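Local coordinates for Xaa-Pro dipeptidase (Mycobacterium tuberculosis, PDB 5E2C), which is probably a metal-dependent exopeptidase that removes residues from peptide N-termini, here represented by its creatinase/prolidase-type N-terminal domain without the catalytic peptidase domain, at residues 10-15 and 41-46; 30-35 and 50-55; 96-101 and 125-130; 107-112 and 117-122. All coordinates share one frame; numbering follows the deposited sequence.

Contact 1 (10-15 and 41-46); sequences AQIAAS and LLVFAD
Ile12, on the last turn of helix 3-14, sends its two branches to Val43 near the end of strand 40-44 and to Ala45 just beyond it. The longer branch runs out beside the backbone N (chi1 -68°) and is fully extended to CD1, which stops 3.7 Å from Val43 O and 3.9 Å from Val43 CG1. The shorter branch, CG2, lies anti to the backbone N and meets the methyl CB of Ala45 at 3.8 Å. One isoleucine thus spans the end of the strand and the turn that follows it. Val43 turns CG1 to this contact because that methyl stands anti to its own backbone N (chi1 179°), and the two side chains approach at a slant. The backbones come nearest at Ala13 and Ala45, whose CA atoms are 5.6 Å apart; two small residues permit so close an approach. Just past the helix end, Ser15 OG donates to Gln11 O at 3.0 Å while Ser15 N reaches the same oxygen from the opposite face of its carbonyl plane. Val43 is also packed by Leu8 and Lys9 of the same helix, and Ile12 by Met20 of strand 19-22, the neighbour of strand 40-44. The arrangement is helix-on-sheet packing, with the N-terminal helix laid against one face of the mixed sheet of a creatinase/prolidase N-terminal domain.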
loop_
_atom_site.group_PDB
_atom_site.type_symbol
_atom_site.label_atom_id
_atom_site.label_comp_id
_atom_site.label_asym_id
_atom_site.label_seq_id
_atom_site.Cartn_x
_atom_site.Cartn_y
_atom_site.Cartn_z
ATOM N N ALA A 10 -20.134 1.672 -16.286
ATOM C CA ALA A 10 -21.171 2.594 -15.838
ATOM C C ALA A 10 -20.776 3.258 -14.522
ATOM O O ALA A 10 -21.003 4.459 -14.324
ATOM C CB ALA A 10 -22.501 1.864 -15.685
ATOM N N GLN A 11 -20.198 2.488 -13.607
ATOM C CA GLN A 11 -19.773 3.047 -12.327
ATOM C C GLN A 11 -18.543 3.961 -12.462
ATOM O O GLN A 11 -18.444 4.990 -11.782
ATOM C CB GLN A 11 -19.507 1.953 -11.296
ATOM C CG GLN A 11 -19.422 2.507 -9.886
ATOM C CD GLN A 11 -20.662 3.313 -9.532
ATOM O OE1 GLN A 11 -21.769 2.788 -9.568
ATOM N NE2 GLN A 11 -20.482 4.609 -9.230
ATOM N N ILE A 12 -17.624 3.591 -13.347
ATOM C CA ILE A 12 -16.470 4.417 -13.631
ATOM C C ILE A 12 -16.977 5.798 -14.084
ATOM O O ILE A 12 -16.552 6.836 -13.569
ATOM C CB ILE A 12 -15.563 3.752 -14.702
ATOM C CG1 ILE A 12 -14.926 2.480 -14.123
ATOM C CG2 ILE A 12 -14.455 4.683 -15.175
ATOM C CD1 ILE A 12 -14.119 1.692 -15.130
ATOM N N ALA A 13 -17.908 5.799 -15.029
ATOM C CA ALA A 13 -18.421 7.050 -15.581
ATOM C C ALA A 13 -19.170 7.844 -14.520
ATOM O O ALA A 13 -19.009 9.071 -14.420
ATOM C CB ALA A 13 -19.308 6.773 -16.784
ATOM N N ALA A 14 -19.976 7.153 -13.718
ATOM C CA ALA A 14 -20.731 7.794 -12.636
ATOM C C ALA A 14 -19.833 8.430 -11.576
ATOM O O ALA A 14 -20.238 9.384 -10.910
ATOM C CB ALA A 14 -21.657 6.791 -11.974
ATOM N N SER A 15 -18.623 7.889 -11.418
ATOM C CA SER A 15 -17.665 8.393 -10.449
ATOM C C SER A 15 -16.810 9.527 -11.029
ATOM O O SER A 15 -15.916 10.040 -10.355
ATOM C CB SER A 15 -16.752 7.255 -9.988
ATOM O OG SER A 15 -17.480 6.309 -9.239
ATOM N N LEU A 41 -5.517 -4.944 -14.319
ATOM C CA LEU A 41 -6.485 -4.799 -15.391
ATOM C C LEU A 41 -6.800 -3.316 -15.559
ATOM O O LEU A 41 -6.979 -2.602 -14.565
ATOM C CB LEU A 41 -7.760 -5.569 -15.039
ATOM C CG LEU A 41 -8.841 -5.617 -16.105
ATOM C CD1 LEU A 41 -8.369 -6.507 -17.247
ATOM C CD2 LEU A 41 -10.132 -6.133 -15.507
ATOM N N LEU A 42 -6.806 -2.852 -16.805
ATOM C CA LEU A 42 -7.219 -1.471 -17.132
ATOM C C LEU A 42 -8.591 -1.513 -17.822
ATOM O O LEU A 42 -8.749 -2.177 -18.840
ATOM C CB LEU A 42 -6.173 -0.830 -18.045
ATOM C CG LEU A 42 -6.427 0.585 -18.561
ATOM C CD1 LEU A 42 -6.587 1.556 -17.394
ATOM C CD2 LEU A 42 -5.313 1.027 -19.508
ATOM N N VAL A 43 -9.586 -0.833 -17.260
ATOM C CA VAL A 43 -10.907 -0.781 -17.870
ATOM C C VAL A 43 -11.244 0.670 -18.170
ATOM O O VAL A 43 -11.112 1.522 -17.278
ATOM C CB VAL A 43 -11.980 -1.364 -16.928
ATOM C CG1 VAL A 43 -13.357 -1.280 -17.556
ATOM C CG2 VAL A 43 -11.642 -2.806 -16.607
ATOM N N PHE A 44 -11.675 0.935 -19.413
ATOM C CA PHE A 44 -12.042 2.292 -19.849
ATOM C C PHE A 44 -13.523 2.567 -19.649
ATOM O O PHE A 44 -14.338 1.655 -19.710
ATOM C CB PHE A 44 -11.704 2.511 -21.318
ATOM C CG PHE A 44 -10.235 2.370 -21.649
ATOM C CD1 PHE A 44 -9.710 1.141 -22.010
ATOM C CD2 PHE A 44 -9.375 3.474 -21.606
ATOM C CE1 PHE A 44 -8.368 1.008 -22.328
ATOM C CE2 PHE A 44 -8.026 3.337 -21.916
ATOM C CZ PHE A 44 -7.523 2.104 -22.277
ATOM N N ALA A 45 -13.873 3.838 -19.444
ATOM C CA ALA A 45 -15.283 4.205 -19.280
ATOM C C ALA A 45 -16.029 4.070 -20.612
ATOM O O ALA A 45 -17.211 3.699 -20.649
ATOM C CB ALA A 45 -15.413 5.619 -18.738
ATOM N N ASP A 46 -15.332 4.346 -21.707
ATOM C CA ASP A 46 -15.979 4.363 -23.018
ATOM C C ASP A 46 -15.898 2.972 -23.671
ATOM O O ASP A 46 -15.690 1.973 -22.980
ATOM C CB ASP A 46 -15.432 5.516 -23.888
ATOM C CG ASP A 46 -14.004 5.308 -24.358
ATOM O OD1 ASP A 46 -13.388 4.251 -24.089
ATOM O OD2 ASP A 46 -13.485 6.242 -25.015
#

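Contact 2 (30-35 and 50-55); sequences YLSGFS and AVLATD
Phe34 reaches from the loop after helix 25-32 onto strand 51-54, a buried contact that packs the end of the helix and its following loop on the mixed sheet of the creatinase/prolidase N-terminal domain. Its CG is anti to the backbone N (chi1 177°), which carries the ring away from the loop and over the strand. CB comes first, 4.0 Å from Leu52 CD2, and CG lies equally near that methyl. Further along, CD2 has Leu52 CD1 at 4.2 Å; the phenylalanine and leucine side chains cross at about a right angle. Past the leucine the ring runs on to Thr54: CE2 lies 4.0 Å from Thr54 CB, and at the tip CZ approaches Thr54 OG1 to 3.5 Å. That hydroxyl is hydrogen-bonded to Asn38 O, so the polar atom beside the ring has its own partner. Ala62 of helix 59-65 packs against Phe34, Leu52 and Thr54 alike and helps enclose the cluster. The phenylalanine is set in place by the turn before it. Gly33 leaves the helix with positive phi (81°), and Ser32 OG, which is also bonded to Val28 O, closes an ST turn. In that turn Phe34 N donates to Ser32 OG at 3.0 Å with an N-H...O angle of 160°, while the same oxygen lies 4.2 Å from Leu52 CD1.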
loop_
_atom_site.group_PDB
_atom_site.type_symbol
_atom_site.label_atom_id
_atom_site.label_comp_id
_atom_site.label_asym_id
_atom_site.label_seq_id
_atom_site.Cartn_x
_atom_site.Cartn_y
_atom_site.Cartn_z
ATOM N N TYR A 30 -12.506 -11.274 -10.686
ATOM C CA TYR A 30 -13.946 -11.036 -10.884
ATOM C C TYR A 30 -14.243 -10.489 -12.281
ATOM O O TYR A 30 -15.182 -10.937 -12.954
ATOM C CB TYR A 30 -14.466 -10.079 -9.810
ATOM C CG TYR A 30 -15.925 -9.770 -9.920
ATOM C CD1 TYR A 30 -16.875 -10.718 -9.575
ATOM C CD2 TYR A 30 -16.361 -8.539 -10.397
ATOM C CE1 TYR A 30 -18.222 -10.443 -9.686
ATOM C CE2 TYR A 30 -17.714 -8.247 -10.498
ATOM C CZ TYR A 30 -18.637 -9.211 -10.153
ATOM O OH TYR A 30 -19.976 -8.937 -10.265
ATOM N N LEU A 31 -13.408 -9.547 -12.730
ATOM C CA LEU A 31 -13.618 -8.864 -13.976
ATOM C C LEU A 31 -13.075 -9.548 -15.220
ATOM O O LEU A 31 -13.489 -9.206 -16.313
ATOM C CB LEU A 31 -12.994 -7.454 -13.906
ATOM C CG LEU A 31 -13.625 -6.555 -12.837
ATOM C CD1 LEU A 31 -12.725 -5.353 -12.604
ATOM C CD2 LEU A 31 -15.010 -6.121 -13.248
ATOM N N SER A 32 -12.126 -10.463 -15.061
ATOM C CA SER A 32 -11.415 -11.013 -16.216
ATOM C C SER A 32 -11.380 -12.536 -16.261
ATOM O O SER A 32 -11.083 -13.093 -17.302
ATOM C CB SER A 32 -9.981 -10.511 -16.231
ATOM O OG SER A 32 -9.212 -11.158 -15.226
ATOM N N GLY A 33 -11.627 -13.192 -15.142
ATOM C CA GLY A 33 -11.460 -14.647 -15.055
ATOM C C GLY A 33 -10.016 -15.092 -14.840
ATOM O O GLY A 33 -9.741 -16.284 -14.638
ATOM N N PHE A 34 -9.085 -14.151 -14.827
ATOM C CA PHE A 34 -7.667 -14.480 -14.638
ATOM C C PHE A 34 -7.336 -14.617 -13.156
ATOM O O PHE A 34 -7.620 -13.714 -12.371
ATOM C CB PHE A 34 -6.789 -13.404 -15.267
ATOM C CG PHE A 34 -5.328 -13.619 -15.052
ATOM C CD1 PHE A 34 -4.688 -14.704 -15.632
ATOM C CD2 PHE A 34 -4.594 -12.760 -14.250
ATOM C CE1 PHE A 34 -3.333 -14.909 -15.451
ATOM C CE2 PHE A 34 -3.232 -12.964 -14.053
ATOM C CZ PHE A 34 -2.601 -14.041 -14.653
ATOM N N SER A 35 -6.721 -15.745 -12.787
ATOM C CA SER A 35 -6.490 -16.115 -11.387
ATOM C C SER A 35 -5.005 -16.168 -10.990
ATOM O O SER A 35 -4.675 -16.651 -9.905
ATOM C CB SER A 35 -7.147 -17.467 -11.103
ATOM O OG SER A 35 -6.532 -18.494 -11.847
ATOM N N ALA A 50 -10.828 -3.593 -22.461
ATOM C CA ALA A 50 -9.937 -3.689 -21.313
ATOM C C ALA A 50 -8.601 -4.324 -21.679
ATOM O O ALA A 50 -8.492 -5.054 -22.663
ATOM C CB ALA A 50 -10.616 -4.474 -20.201
ATOM N N VAL A 51 -7.575 -4.018 -20.894
ATOM C CA VAL A 51 -6.243 -4.585 -21.112
ATOM C C VAL A 51 -5.795 -5.280 -19.827
ATOM O O VAL A 51 -5.801 -4.664 -18.746
ATOM C CB VAL A 51 -5.224 -3.491 -21.520
ATOM C CG1 VAL A 51 -3.878 -4.112 -21.846
ATOM C CG2 VAL A 51 -5.753 -2.662 -22.695
ATOM N N LEU A 52 -5.413 -6.557 -19.943
ATOM C CA LEU A 52 -4.864 -7.318 -18.816
ATOM C C LEU A 52 -3.346 -7.298 -18.916
ATOM O O LEU A 52 -2.810 -7.405 -20.003
ATOM C CB LEU A 52 -5.374 -8.760 -18.860
ATOM C CG LEU A 52 -4.925 -9.707 -17.750
ATOM C CD1 LEU A 52 -5.591 -9.348 -16.434
ATOM C CD2 LEU A 52 -5.308 -11.128 -18.138
ATOM N N ALA A 53 -2.662 -7.118 -17.791
ATOM C CA ALA A 53 -1.218 -7.252 -17.729
ATOM C C ALA A 53 -0.837 -8.265 -16.663
ATOM O O ALA A 53 -1.384 -8.272 -15.544
ATOM C CB ALA A 53 -0.547 -5.916 -17.448
ATOM N N THR A 54 0.100 -9.129 -17.025
ATOM C CA THR A 54 0.683 -10.081 -16.088
ATOM C C THR A 54 2.131 -10.315 -16.469
ATOM O O THR A 54 2.633 -9.699 -17.390
ATOM C CB THR A 54 -0.127 -11.395 -16.034
ATOM O OG1 THR A 54 0.388 -12.223 -14.985
ATOM C CG2 THR A 54 -0.059 -12.141 -17.346
ATOM N N ASP A 55 2.830 -11.160 -15.736
ATOM C CA ASP A 55 4.222 -11.439 -16.081
ATOM C C ASP A 55 4.348 -12.771 -16.831
ATOM O O ASP A 55 3.368 -13.494 -17.014
ATOM C CB ASP A 55 5.109 -11.358 -14.840
ATOM C CG ASP A 55 4.744 -12.379 -13.782
ATOM O OD1 ASP A 55 5.014 -13.556 -14.008
ATOM O OD2 ASP A 55 4.235 -12.000 -12.701
#

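Contact 3 (96-101 and 125-130); sequences ESHVVT and TVESLR
A bridging water joins two loops that follow neighbouring parallel strands: loop 96-101 comes after strand 92-95, loop 125-130 after strand 118-121. The water donates to Glu96 OE2 and to Glu127 OE1, each at 2.7 Å, and accepts from Val126 N at 3.1 Å, so three bonds fix its position. Glu96 OE2 and Glu127 OE1 are 4.6 Å apart, and the water between them probably eases the repulsion of like charges. Asn27 ND2 also bridges the two carboxylates, donating to Glu96 OE2 and Glu127 OE2, consistent with the same effect, while Glu96 OE1 takes the backbone N of Ser23 and of Asp24. Beyond CB the Glu96 chain stretches out to set OE2 4.0 Å from Val126 CG2, the two side chains crossing at nearly a right angle. His98 brings CE1 to 4.2 Å from Glu127 OE2, and Glu96 OE2 lies in the ring plane at the edge of the imidazole. The ring is held by Ser123 OG at ND1 and Asp24 OD2 at NE2. Ser97 bonds to Asp103 of the second subunit, putting the first loop at the dimer interface. The whole is a water-bridged polar cluster at the C-terminal ends of parallel strands in an alpha/beta fold.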
loop_
_atom_site.group_PDB
_atom_site.type_symbol
_atom_site.label_atom_id
_atom_site.label_comp_id
_atom_site.label_asym_id
_atom_site.label_seq_id
_atom_site.Cartn_x
_atom_site.Cartn_y
_atom_site.Cartn_z
ATOM N N GLU A 96 -6.775 1.617 -6.971
ATOM C CA GLU A 96 -7.243 1.038 -5.726
ATOM C C GLU A 96 -6.273 1.345 -4.589
ATOM O O GLU A 96 -5.293 0.642 -4.341
ATOM C CB GLU A 96 -7.502 -0.452 -5.902
ATOM C CG GLU A 96 -8.625 -0.717 -6.877
ATOM C CD GLU A 96 -8.918 -2.189 -7.069
ATOM O OE1 GLU A 96 -7.981 -2.922 -7.441
ATOM O OE2 GLU A 96 -10.091 -2.595 -6.881
ATOM N N SER A 97 -6.565 2.430 -3.899
ATOM C CA SER A 97 -5.738 2.892 -2.800
ATOM C C SER A 97 -5.692 1.937 -1.612
ATOM O O SER A 97 -4.794 2.048 -0.791
ATOM C CB SER A 97 -6.202 4.295 -2.357
ATOM O OG SER A 97 -7.549 4.253 -1.960
ATOM N N HIS A 98 -6.620 0.976 -1.530
ATOM C CA HIS A 98 -6.596 -0.021 -0.464
ATOM C C HIS A 98 -5.527 -1.104 -0.653
ATOM O O HIS A 98 -5.218 -1.841 0.284
ATOM C CB HIS A 98 -7.978 -0.662 -0.255
ATOM C CG HIS A 98 -8.341 -1.682 -1.290
ATOM N ND1 HIS A 98 -8.775 -1.349 -2.552
ATOM C CD2 HIS A 98 -8.329 -3.040 -1.244
ATOM C CE1 HIS A 98 -9.022 -2.454 -3.240
ATOM N NE2 HIS A 98 -8.751 -3.494 -2.469
ATOM N N VAL A 99 -4.956 -1.182 -1.849
ATOM C CA VAL A 99 -3.932 -2.174 -2.120
ATOM C C VAL A 99 -2.639 -1.610 -2.738
ATOM O O VAL A 99 -1.568 -2.134 -2.478
ATOM C CB VAL A 99 -4.518 -3.313 -2.975
ATOM C CG1 VAL A 99 -4.491 -2.972 -4.448
ATOM C CG2 VAL A 99 -3.767 -4.605 -2.704
ATOM N N VAL A 100 -2.719 -0.547 -3.532
ATOM C CA VAL A 100 -1.514 0.058 -4.115
ATOM C C VAL A 100 -0.667 0.668 -2.975
ATOM O O VAL A 100 -1.184 1.391 -2.119
ATOM C CB VAL A 100 -1.862 1.108 -5.202
ATOM C CG1 VAL A 100 -0.627 1.881 -5.682
ATOM C CG2 VAL A 100 -2.589 0.461 -6.376
ATOM N N THR A 101 0.633 0.370 -2.962
ATOM C CA THR A 101 1.534 0.893 -1.933
ATOM C C THR A 101 1.961 2.320 -2.251
ATOM O O THR A 101 1.757 2.793 -3.361
ATOM C CB THR A 101 2.802 0.037 -1.769
ATOM O OG1 THR A 101 3.584 0.106 -2.963
ATOM C CG2 THR A 101 2.431 -1.423 -1.437
ATOM N N THR A 125 -15.024 0.703 -6.090
ATOM C CA THR A 125 -15.752 0.792 -7.338
ATOM C C THR A 125 -16.145 -0.607 -7.822
ATOM O O THR A 125 -17.301 -0.839 -8.197
ATOM C CB THR A 125 -14.951 1.550 -8.408
ATOM O OG1 THR A 125 -14.570 2.830 -7.894
ATOM C CG2 THR A 125 -15.790 1.774 -9.640
ATOM N N VAL A 126 -15.212 -1.550 -7.770
ATOM C CA VAL A 126 -15.535 -2.902 -8.224
ATOM C C VAL A 126 -16.481 -3.594 -7.237
ATOM O O VAL A 126 -17.412 -4.276 -7.645
ATOM C CB VAL A 126 -14.280 -3.756 -8.409
ATOM C CG1 VAL A 126 -14.670 -5.123 -8.953
ATOM C CG2 VAL A 126 -13.272 -3.043 -9.305
ATOM N N GLU A 127 -16.233 -3.399 -5.944
ATOM C CA GLU A 127 -17.062 -3.964 -4.881
ATOM C C GLU A 127 -18.514 -3.543 -5.046
ATOM O O GLU A 127 -19.422 -4.329 -4.758
ATOM C CB GLU A 127 -16.546 -3.520 -3.502
ATOM C CG GLU A 127 -15.243 -4.186 -3.061
ATOM C CD GLU A 127 -13.977 -3.639 -3.738
ATOM O OE1 GLU A 127 -14.053 -2.656 -4.510
ATOM O OE2 GLU A 127 -12.890 -4.177 -3.468
ATOM N N SER A 128 -18.741 -2.317 -5.535
ATOM C CA SER A 128 -20.103 -1.797 -5.709
ATOM C C SER A 128 -20.968 -2.665 -6.633
ATOM O O SER A 128 -22.193 -2.541 -6.636
ATOM C CB SER A 128 -20.074 -0.355 -6.239
ATOM O OG SER A 128 -19.740 -0.314 -7.621
ATOM N N LEU A 129 -20.323 -3.512 -7.431
ATOM C CA LEU A 129 -21.027 -4.392 -8.361
ATOM C C LEU A 129 -21.558 -5.695 -7.730
ATOM O O LEU A 129 -22.427 -6.348 -8.301
ATOM C CB LEU A 129 -20.094 -4.748 -9.529
ATOM C CG LEU A 129 -19.343 -3.624 -10.244
ATOM C CD1 LEU A 129 -18.397 -4.212 -11.279
ATOM C CD2 LEU A 129 -20.281 -2.624 -10.898
ATOM N N ARG A 130 -21.043 -6.061 -6.564
ATOM C CA ARG A 130 -21.436 -7.309 -5.908
ATOM C C ARG A 130 -22.763 -7.159 -5.162
ATOM O O ARG A 130 -23.373 -6.086 -5.173
ATOM C CB ARG A 130 -20.307 -7.774 -4.984
ATOM C CG ARG A 130 -19.105 -8.269 -5.769
ATOM C CD ARG A 130 -17.779 -8.044 -5.063
ATOM N NE ARG A 130 -16.684 -8.433 -5.947
ATOM C CZ ARG A 130 -15.398 -8.136 -5.766
ATOM N NH1 ARG A 130 -14.987 -7.428 -4.717
ATOM N NH2 ARG A 130 -14.512 -8.560 -6.652
HETATM O O HOH W 1 -12.465 -1.372 -6.241
#

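Contact 4 (107-112 and 117-122); sequences ALAGAL and TELVRA
This is apolar helix-on-strand packing within a beta-alpha-beta unit, in which helix 102-111 connects strand 92-95 to the parallel strand 118-121, outermost in the sheet of this chain. Leu119 and Leu112 carry most of it. Leu119 points at the helix with CG placed beside its backbone N (chi1 -73°), and its CD1 methyl settles on the helix surface: it is 3.9 Å from Leu108 CB, 4.1 Å from Ala109 CB and 3.8 Å from Ala109 N. The small side chain of Ala109 lets the methyl come down onto the helix backbone. One turn on, Leu112 reaches back to the strand. Its CD1 lies between two residues, 3.7 Å from Thr117 CG2 and 3.8 Å from Leu119 CG, and its CD2 meets Thr117 CB, also at 3.8 Å. Leu112 and Thr117 cross at about a right angle. Thr117 offers CG2 because that methyl stands anti to the backbone N, leaving OG1 beside N (chi1 -60°), where it is bonded to Val90 O. Leu93 of the neighbouring strand continues the layer by packing against Thr117 and Leu119. On the same strand Arg121 makes a salt bridge to Asp106 of the second subunit. No hydrogen bond links helix segment to strand segment, so between these two the attraction is van der Waals and hydrophobic, with no directional bond to set the register.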
loop_
_atom_site.group_PDB
_atom_site.type_symbol
_atom_site.label_atom_id
_atom_site.label_comp_id
_atom_site.label_asym_id
_atom_site.label_seq_id
_atom_site.Cartn_x
_atom_site.Cartn_y
_atom_site.Cartn_z
ATOM N N ALA A 107 5.389 4.938 -8.619
ATOM C CA ALA A 107 5.681 4.329 -9.937
ATOM C C ALA A 107 4.596 4.621 -10.967
ATOM O O ALA A 107 4.914 4.929 -12.127
ATOM C CB ALA A 107 5.898 2.832 -9.827
ATOM N N LEU A 108 3.331 4.499 -10.556
ATOM C CA LEU A 108 2.199 4.826 -11.432
ATOM C C LEU A 108 2.336 6.269 -11.901
ATOM O O LEU A 108 2.170 6.546 -13.093
ATOM C CB LEU A 108 0.845 4.666 -10.730
ATOM C CG LEU A 108 0.503 3.271 -10.160
ATOM C CD1 LEU A 108 -0.925 3.253 -9.655
ATOM C CD2 LEU A 108 0.718 2.190 -11.207
ATOM N N ALA A 109 2.627 7.173 -10.957
ATOM C CA ALA A 109 2.746 8.610 -11.263
ATOM C C ALA A 109 3.894 8.858 -12.227
ATOM O O ALA A 109 3.771 9.671 -13.136
ATOM C CB ALA A 109 2.934 9.422 -9.995
ATOM N N GLY A 110 4.999 8.143 -12.037
ATOM C CA GLY A 110 6.167 8.227 -12.922
ATOM C C GLY A 110 5.836 7.825 -14.346
ATOM O O GLY A 110 6.300 8.443 -15.311
ATOM N N ALA A 111 4.998 6.811 -14.499
ATOM C CA ALA A 111 4.592 6.359 -15.829
ATOM C C ALA A 111 3.710 7.381 -16.539
ATOM O O ALA A 111 3.538 7.297 -17.746
ATOM C CB ALA A 111 3.865 5.021 -15.741
ATOM N N LEU A 112 3.157 8.339 -15.789
ATOM C CA LEU A 112 2.273 9.350 -16.329
ATOM C C LEU A 112 2.951 10.720 -16.441
ATOM O O LEU A 112 2.294 11.703 -16.772
ATOM C CB LEU A 112 1.029 9.468 -15.438
ATOM C CG LEU A 112 0.110 8.235 -15.440
ATOM C CD1 LEU A 112 -0.961 8.374 -14.373
ATOM C CD2 LEU A 112 -0.518 8.024 -16.804
ATOM N N THR A 117 -2.928 13.128 -17.011
ATOM C CA THR A 117 -3.718 12.067 -16.387
ATOM C C THR A 117 -3.561 12.211 -14.890
ATOM O O THR A 117 -2.435 12.197 -14.394
ATOM C CB THR A 117 -3.201 10.674 -16.789
ATOM O OG1 THR A 117 -3.270 10.523 -18.213
ATOM C CG2 THR A 117 -4.033 9.575 -16.115
ATOM N N GLU A 118 -4.676 12.360 -14.177
ATOM C CA GLU A 118 -4.676 12.447 -12.720
ATOM C C GLU A 118 -5.041 11.073 -12.141
ATOM O O GLU A 118 -6.007 10.440 -12.584
ATOM C CB GLU A 118 -5.711 13.476 -12.242
ATOM C CG GLU A 118 -5.797 13.643 -10.719
ATOM C CD GLU A 118 -7.031 14.416 -10.241
ATOM O OE1 GLU A 118 -7.796 14.935 -11.076
ATOM O OE2 GLU A 118 -7.252 14.499 -9.009
ATOM N N LEU A 119 -4.286 10.633 -11.142
ATOM C CA LEU A 119 -4.592 9.397 -10.429
ATOM C C LEU A 119 -5.579 9.711 -9.323
ATOM O O LEU A 119 -5.309 10.565 -8.473
ATOM C CB LEU A 119 -3.323 8.793 -9.839
ATOM C CG LEU A 119 -2.418 8.163 -10.908
ATOM C CD1 LEU A 119 -0.969 8.132 -10.446
ATOM C CD2 LEU A 119 -2.925 6.767 -11.258
ATOM N N VAL A 120 -6.711 9.021 -9.326
ATOM C CA VAL A 120 -7.785 9.296 -8.384
ATOM C C VAL A 120 -8.124 8.065 -7.552
ATOM O O VAL A 120 -8.380 6.988 -8.095
ATOM C CB VAL A 120 -9.039 9.754 -9.138
ATOM C CG1 VAL A 120 -10.200 10.016 -8.173
ATOM C CG2 VAL A 120 -8.728 10.993 -9.978
ATOM N N ARG A 121 -8.134 8.222 -6.232
ATOM C CA ARG A 121 -8.534 7.125 -5.355
ATOM C C ARG A 121 -9.936 6.620 -5.728
ATOM O O ARG A 121 -10.907 7.400 -5.827
ATOM C CB ARG A 121 -8.497 7.555 -3.890
ATOM C CG ARG A 121 -7.114 7.933 -3.371
ATOM C CD ARG A 121 -7.261 8.772 -2.104
ATOM N NE ARG A 121 -5.980 9.029 -1.468
ATOM C CZ ARG A 121 -5.058 9.881 -1.911
ATOM N NH1 ARG A 121 -5.258 10.608 -3.013
ATOM N NH2 ARG A 121 -3.917 10.015 -1.236
ATOM N N ALA A 122 -10.044 5.310 -5.938
ATOM C CA ALA A 122 -11.281 4.692 -6.391
ATOM C C ALA A 122 -11.560 3.325 -5.757
ATOM O O ALA A 122 -12.289 2.511 -6.339
ATOM C CB ALA A 122 -11.273 4.561 -7.909
#

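Contacts 1, 2 and 4 all reach the six-stranded mixed sheet, while contact 3 links loops beyond two of its strands. Contacts 1 and 2 alternate along the chain and share neighbouring strands 40-44 and 51-54, tied by Leu42 N to Val51 O; their centres are 16 Å apart. Contact 3 opens after both have closed and encloses contact 4. Its 125-130 loop returns to touch helices 3-14 and 25-32, through Gln11 with Ser128 and Tyr30 with Arg130. Contacts 2 and 4, 19 Å apart, lie on opposite sides of the chain's centre. The C-terminal segment thus packs against the first helices within one domain, and residues of contacts 3 and 4 also meet the second subunit.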